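Local structure of diguanylate cyclase (Pseudomonas aeruginosa, 5M3C) at residues A211-Y216 with D243-H248; G320-G325 with R345-I350. The protein pairs a GGDEF domain with an EAL domain in one chain, binding GTP and calcium in the first and a further calcium ion in the second. All blocks are in the same frame, centred on the assembly; numbering follows the deposited sequence.

Contact 1: residues A211-Y216 with D243-H248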
loop_
_atom_site.group_PDB
_atom_site.type_symbol
_atom_site.label_atom_id
_atom_site.label_comp_id
_atom_site.label_asym_id
_atom_site.label_seq_id
_atom_site.Cartn_x
_atom_site.Cartn_y
_atom_site.Cartn_z
ATOM N N ALA B 211 -19.446 -20.155 5.712
ATOM C CA ALA B 211 -20.094 -20.451 4.441
ATOM C C ALA B 211 -19.149 -20.105 3.301
ATOM O O ALA B 211 -18.670 -18.979 3.200
ATOM C CB ALA B 211 -21.391 -19.672 4.312
ATOM N N LEU B 212 -18.890 -21.086 2.445
ATOM C CA LEU B 212 -17.914 -20.955 1.373
ATOM C C LEU B 212 -18.549 -21.278 0.025
ATOM O O LEU B 212 -19.108 -22.359 -0.164
ATOM C CB LEU B 212 -16.746 -21.904 1.632
ATOM C CG LEU B 212 -16.012 -21.678 2.955
ATOM C CD1 LEU B 212 -15.297 -22.943 3.405
ATOM C CD2 LEU B 212 -15.037 -20.519 2.828
ATOM N N VAL B 213 -18.443 -20.345 -0.915
ATOM C CA VAL B 213 -19.069 -20.506 -2.225
ATOM C C VAL B 213 -18.330 -21.529 -3.079
ATOM O O VAL B 213 -17.105 -21.500 -3.183
ATOM C CB VAL B 213 -19.107 -19.181 -3.004
ATOM C CG1 VAL B 213 -20.132 -19.263 -4.125
ATOM C CG2 VAL B 213 -19.434 -18.024 -2.077
ATOM N N ARG B 214 -19.091 -22.427 -3.691
ATOM C CA ARG B 214 -18.542 -23.428 -4.590
ATOM C C ARG B 214 -19.251 -23.349 -5.931
ATOM O O ARG B 214 -20.380 -22.872 -6.018
ATOM C CB ARG B 214 -18.723 -24.830 -4.007
ATOM C CG ARG B 214 -17.829 -25.144 -2.816
ATOM C CD ARG B 214 -16.389 -25.375 -3.242
ATOM N NE ARG B 214 -15.614 -26.035 -2.194
ATOM C CZ ARG B 214 -14.999 -25.403 -1.197
ATOM N NH1 ARG B 214 -15.063 -24.079 -1.092
ATOM N NH2 ARG B 214 -14.316 -26.098 -0.296
ATOM N N TRP B 215 -18.584 -23.822 -6.977
ATOM C CA TRP B 215 -19.172 -23.830 -8.308
ATOM C C TRP B 215 -18.702 -25.047 -9.087
ATOM O O TRP B 215 -17.539 -25.133 -9.471
ATOM C CB TRP B 215 -18.812 -22.542 -9.059
ATOM C CG TRP B 215 -19.446 -22.422 -10.423
ATOM C CD1 TRP B 215 -20.576 -23.048 -10.862
ATOM C CD2 TRP B 215 -18.999 -21.602 -11.510
ATOM N NE1 TRP B 215 -20.850 -22.682 -12.157
ATOM C CE2 TRP B 215 -19.898 -21.792 -12.577
ATOM C CE3 TRP B 215 -17.921 -20.729 -11.687
ATOM C CZ2 TRP B 215 -19.756 -21.142 -13.800
ATOM C CZ3 TRP B 215 -17.781 -20.084 -12.904
ATOM C CH2 TRP B 215 -18.693 -20.296 -13.944
ATOM N N TYR B 216 -19.609 -25.995 -9.305
ATOM C CA TYR B 216 -19.319 -27.142 -10.154
ATOM C C TYR B 216 -20.008 -26.994 -11.499
ATOM O O TYR B 216 -21.189 -26.647 -11.567
ATOM C CB TYR B 216 -19.770 -28.450 -9.506
ATOM C CG TYR B 216 -19.634 -29.642 -10.434
ATOM C CD1 TYR B 216 -18.406 -30.275 -10.610
ATOM C CD2 TYR B 216 -20.724 -30.123 -11.149
ATOM C CE1 TYR B 216 -18.270 -31.356 -11.464
ATOM C CE2 TYR B 216 -20.598 -31.207 -12.004
ATOM C CZ TYR B 216 -19.367 -31.818 -12.157
ATOM O OH TYR B 216 -19.230 -32.895 -13.005
ATOM N N ASP B 243 -24.104 -10.578 -3.210
ATOM C CA ASP B 243 -25.495 -10.468 -2.799
ATOM C C ASP B 243 -26.109 -11.858 -2.716
ATOM O O ASP B 243 -26.761 -12.205 -1.726
ATOM C CB ASP B 243 -26.281 -9.611 -3.792
ATOM C CG ASP B 243 -27.308 -8.730 -3.112
ATOM O OD1 ASP B 243 -26.901 -7.723 -2.492
ATOM O OD2 ASP B 243 -28.517 -9.039 -3.200
ATOM N N TRP B 244 -25.888 -12.651 -3.761
ATOM C CA TRP B 244 -26.345 -14.036 -3.793
ATOM C C TRP B 244 -25.805 -14.798 -2.595
ATOM O O TRP B 244 -26.546 -15.493 -1.903
ATOM C CB TRP B 244 -25.881 -14.724 -5.078
ATOM C CG TRP B 244 -26.446 -16.101 -5.252
ATOM C CD1 TRP B 244 -27.580 -16.436 -5.926
ATOM C CD2 TRP B 244 -25.907 -17.328 -4.741
ATOM N NE1 TRP B 244 -27.785 -17.792 -5.868
ATOM C CE2 TRP B 244 -26.771 -18.364 -5.147
ATOM C CE3 TRP B 244 -24.778 -17.650 -3.982
ATOM C CZ2 TRP B 244 -26.544 -19.697 -4.821
ATOM C CZ3 TRP B 244 -24.554 -18.976 -3.659
ATOM C CH2 TRP B 244 -25.433 -19.983 -4.077
ATOM N N VAL B 245 -24.503 -14.666 -2.358
ATOM C CA VAL B 245 -23.859 -15.360 -1.251
ATOM C C VAL B 245 -24.487 -14.966 0.085
ATOM O O VAL B 245 -24.827 -15.831 0.896
ATOM C CB VAL B 245 -22.344 -15.078 -1.211
ATOM C CG1 VAL B 245 -21.732 -15.595 0.083
ATOM C CG2 VAL B 245 -21.661 -15.712 -2.411
ATOM N N LEU B 246 -24.645 -13.665 0.311
ATOM C CA LEU B 246 -25.210 -13.184 1.568
ATOM C C LEU B 246 -26.617 -13.735 1.811
ATOM O O LEU B 246 -26.884 -14.342 2.852
ATOM C CB LEU B 246 -25.228 -11.656 1.601
ATOM C CG LEU B 246 -23.894 -10.997 1.954
ATOM C CD1 LEU B 246 -23.970 -9.493 1.741
ATOM C CD2 LEU B 246 -23.497 -11.316 3.387
ATOM N N GLU B 247 -27.509 -13.526 0.847
ATOM C CA GLU B 247 -28.901 -13.949 0.988
ATOM C C GLU B 247 -29.003 -15.435 1.311
ATOM O O GLU B 247 -29.715 -15.838 2.237
ATOM C CB GLU B 247 -29.679 -13.647 -0.294
ATOM C CG GLU B 247 -31.167 -13.946 -0.197
ATOM C CD GLU B 247 -31.935 -13.545 -1.445
ATOM O OE1 GLU B 247 -33.183 -13.550 -1.403
ATOM O OE2 GLU B 247 -31.291 -13.228 -2.468
ATOM N N HIS B 248 -28.286 -16.247 0.545
ATOM C CA HIS B 248 -28.319 -17.692 0.729
ATOM C C HIS B 248 -27.652 -18.100 2.036
ATOM O O HIS B 248 -28.084 -19.053 2.688
ATOM C CB HIS B 248 -27.648 -18.390 -0.451
ATOM C CG HIS B 248 -28.479 -18.391 -1.695
ATOM N ND1 HIS B 248 -29.203 -19.490 -2.104
ATOM C CD2 HIS B 248 -28.715 -17.424 -2.611
ATOM C CE1 HIS B 248 -29.843 -19.203 -3.222
ATOM N NE2 HIS B 248 -29.564 -17.954 -3.552
#
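Val213, on the strand 206-217, meets the helix 238-259 chiefly through Val245, whose side chain crosses its own at a slant. The two methyls that touch are matched in their placing: CG2 of Val213 and CG2 of Val245 each sit beside their own backbone N, anti to the carbonyl carbon, and they lie 3.2 Å apart. The other branch of Val245 flanks this point, its CG1 4.0 Å from Val213 CG2. The second methyl of Val213 reaches the neighbouring helix residue, with CG1 4.5 Å from CZ3 of Trp244, at the outer limit of a van der Waals contact. Val213 is therefore divided between two successive side chains of one helical turn, and no hydrogen bond joins the segments.

The indole of Trp244 is held on other sides as well. His248, one turn further along the helix, covers one of its faces, with CD2 3.3 Å above the ring plane and shifted toward the rim, while NE1 donates to OD1 of Asp189. Val245 also touches Val268 on the adjacent strand 266-269, so the helix spans two neighbouring strands. A bound calcium ion lies about 10 Å from the Val213 side chain. Such largely buried, apolar packing of a helix across the neighbouring strands 206-217 and 266-269 is in keeping with the TIM-barrel-like fold of EAL domains.

Contact 2: residues G320-G325 with R345-I350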
loop_
_atom_site.group_PDB
_atom_site.type_symbol
_atom_site.label_atom_id
_atom_site.label_comp_id
_atom_site.label_asym_id
_atom_site.label_seq_id
_atom_site.Cartn_x
_atom_site.Cartn_y
_atom_site.Cartn_z
ATOM N N GLY B 320 -21.167 1.155 10.894
ATOM C CA GLY B 320 -22.553 0.910 10.501
ATOM C C GLY B 320 -22.929 -0.558 10.568
ATOM O O GLY B 320 -24.040 -0.906 10.970
ATOM N N LEU B 321 -22.000 -1.423 10.173
ATOM C CA LEU B 321 -22.232 -2.860 10.212
ATOM C C LEU B 321 -22.327 -3.347 11.653
ATOM O O LEU B 321 -23.112 -4.244 11.959
ATOM C CB LEU B 321 -21.122 -3.607 9.469
ATOM C CG LEU B 321 -21.089 -3.414 7.949
ATOM C CD1 LEU B 321 -19.895 -4.129 7.336
ATOM C CD2 LEU B 321 -22.383 -3.902 7.318
ATOM N N LYS B 322 -21.530 -2.752 12.537
ATOM C CA LYS B 322 -21.576 -3.105 13.955
ATOM C C LYS B 322 -22.862 -2.594 14.598
ATOM O O LYS B 322 -23.439 -3.251 15.466
ATOM C CB LYS B 322 -20.363 -2.539 14.693
ATOM C CG LYS B 322 -19.091 -3.340 14.483
ATOM C CD LYS B 322 -19.168 -4.716 15.130
ATOM C CE LYS B 322 -19.132 -4.637 16.648
ATOM N NZ LYS B 322 -19.073 -5.988 17.272
ATOM N N ARG B 323 -23.306 -1.423 14.157
ATOM C CA ARG B 323 -24.541 -0.830 14.647
ATOM C C ARG B 323 -25.701 -1.794 14.414
ATOM O O ARG B 323 -26.643 -1.848 15.205
ATOM C CB ARG B 323 -24.802 0.496 13.933
ATOM C CG ARG B 323 -25.324 1.610 14.830
ATOM C CD ARG B 323 -25.180 2.964 14.150
ATOM N NE ARG B 323 -23.826 3.170 13.636
ATOM C CZ ARG B 323 -23.476 4.140 12.795
ATOM N NH1 ARG B 323 -22.218 4.238 12.383
ATOM N NH2 ARG B 323 -24.380 5.010 12.363
ATOM N N LEU B 324 -25.628 -2.554 13.324
ATOM C CA LEU B 324 -26.636 -3.572 13.028
ATOM C C LEU B 324 -26.533 -4.757 13.977
ATOM O O LEU B 324 -27.537 -5.398 14.278
ATOM C CB LEU B 324 -26.510 -4.071 11.587
ATOM C CG LEU B 324 -27.212 -3.245 10.509
ATOM C CD1 LEU B 324 -27.209 -4.003 9.191
ATOM C CD2 LEU B 324 -28.638 -2.900 10.923
ATOM N N GLY B 325 -25.319 -5.054 14.429
ATOM C CA GLY B 325 -25.107 -6.124 15.398
ATOM C C GLY B 325 -24.346 -7.313 14.844
ATOM O O GLY B 325 -24.028 -8.250 15.579
ATOM N N ARG B 345 -8.509 0.735 15.665
ATOM C CA ARG B 345 -9.638 1.617 15.364
ATOM C C ARG B 345 -10.804 0.863 14.718
ATOM O O ARG B 345 -11.931 1.361 14.687
ATOM C CB ARG B 345 -9.191 2.771 14.457
ATOM C CG ARG B 345 -8.209 3.736 15.111
ATOM C CD ARG B 345 -7.851 4.892 14.191
ATOM N N LEU B 346 -10.528 -0.333 14.207
ATOM C CA LEU B 346 -11.563 -1.171 13.607
ATOM C C LEU B 346 -12.336 -1.929 14.680
ATOM O O LEU B 346 -11.736 -2.539 15.566
ATOM C CB LEU B 346 -10.944 -2.177 12.638
ATOM C CG LEU B 346 -10.127 -1.594 11.487
ATOM C CD1 LEU B 346 -9.523 -2.716 10.658
ATOM C CD2 LEU B 346 -10.984 -0.680 10.627
ATOM N N PRO B 347 -13.674 -1.902 14.596
ATOM C CA PRO B 347 -14.507 -2.624 15.549
ATOM C C PRO B 347 -14.570 -4.114 15.219
ATOM O O PRO B 347 -15.646 -4.657 14.972
ATOM C CB PRO B 347 -15.876 -1.967 15.377
ATOM C CG PRO B 347 -15.896 -1.518 13.955
ATOM C CD PRO B 347 -14.476 -1.185 13.588
ATOM N N LEU B 348 -13.411 -4.761 15.218
ATOM C CA LEU B 348 -13.326 -6.178 14.903
ATOM C C LEU B 348 -13.711 -7.017 16.111
ATOM O O LEU B 348 -13.633 -6.555 17.247
ATOM C CB LEU B 348 -11.907 -6.533 14.463
ATOM C CG LEU B 348 -11.429 -5.802 13.209
ATOM C CD1 LEU B 348 -9.933 -5.990 13.014
ATOM C CD2 LEU B 348 -12.204 -6.284 11.993
ATOM N N ASP B 349 -14.130 -8.250 15.857
ATOM C CA ASP B 349 -14.418 -9.199 16.924
ATOM C C ASP B 349 -13.493 -10.406 16.813
ATOM O O ASP B 349 -13.067 -10.977 17.821
ATOM C CB ASP B 349 -15.876 -9.656 16.844
ATOM C CG ASP B 349 -16.857 -8.512 16.993
ATOM O OD1 ASP B 349 -16.830 -7.836 18.043
ATOM O OD2 ASP B 349 -17.662 -8.290 16.064
ATOM N N ILE B 350 -13.180 -10.781 15.576
ATOM C CA ILE B 350 -12.415 -11.990 15.302
ATOM C C ILE B 350 -11.117 -11.666 14.564
ATOM O O ILE B 350 -11.038 -10.683 13.833
ATOM C CB ILE B 350 -13.240 -12.973 14.444
ATOM C CG1 ILE B 350 -14.615 -13.222 15.075
ATOM C CG2 ILE B 350 -12.490 -14.283 14.244
ATOM C CD1 ILE B 350 -14.569 -13.924 16.414
#
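Two bends carry the side chain of Lys322 from the helix 312-324 to Pro347 and Asp349: chi1 (-78°) sets CG beside the backbone N, and chi2 (-68°) and chi3 (-70°) then fold the chain before its last, extended bond. Asp349 meets it from the opposite direction. The arrangement belongs to the alpha/beta barrel of the EAL domain, at the surface of the domain, where the last turn of a helix faces the loop between the helix 340-345 and the strand 350-353.

The lysine makes two kinds of contact along its length. Its aliphatic part runs past Pro347 in the contrary sense, with CG 3.6 Å from Pro347 CB and 3.7 Å from Pro347 CG. Further out, CD approaches Pro347 O at 3.5 Å. Pro347 is the centre of an inverse gamma turn, in which the N of Leu348 makes a weak hydrogen bond to Leu346 O. The ring that packs on the lysine thus belongs to the turn itself, and the carboxylate that receives the ammonium group follows two residues later.

The charged end is a salt bridge with both carboxylate oxygens taking part. One of them has a second task, since Asp349 OD2 also accepts a hydrogen bond from the N of Leu328, in the strand 327-333. The carboxylate thereby links the helix 312-324 to the strand that follows it, and the two donors would be expected to favour its ionised form. Lys322 also touches the side chain of Leu328. At the bridge itself, Lys322 NZ is 3.0 Å from Asp349 OD1 and 3.0 Å from Asp349 OD2, each oxygen using its syn lone pair.

How the contacts relate
Both contacts lie in the EAL domain and draw on the same eight-stranded sheet, yet they share no element, and their centres are 22 Å apart with nearest atoms about 8 Å apart. Contact 1 is buried and wholly apolar, joining a helix directly to a strand not far from the calcium ion of this domain. Contact 2 is at the surface, between a helix end and a loop, and combines aliphatic packing with a salt bridge. Along the chain the first closes before the second opens. The strands they adjoin differ too: 206-217 is antiparallel to 192-200 on one side and parallel to 266-269 on the other, whereas 327-333 and 350-353 are parallel neighbours.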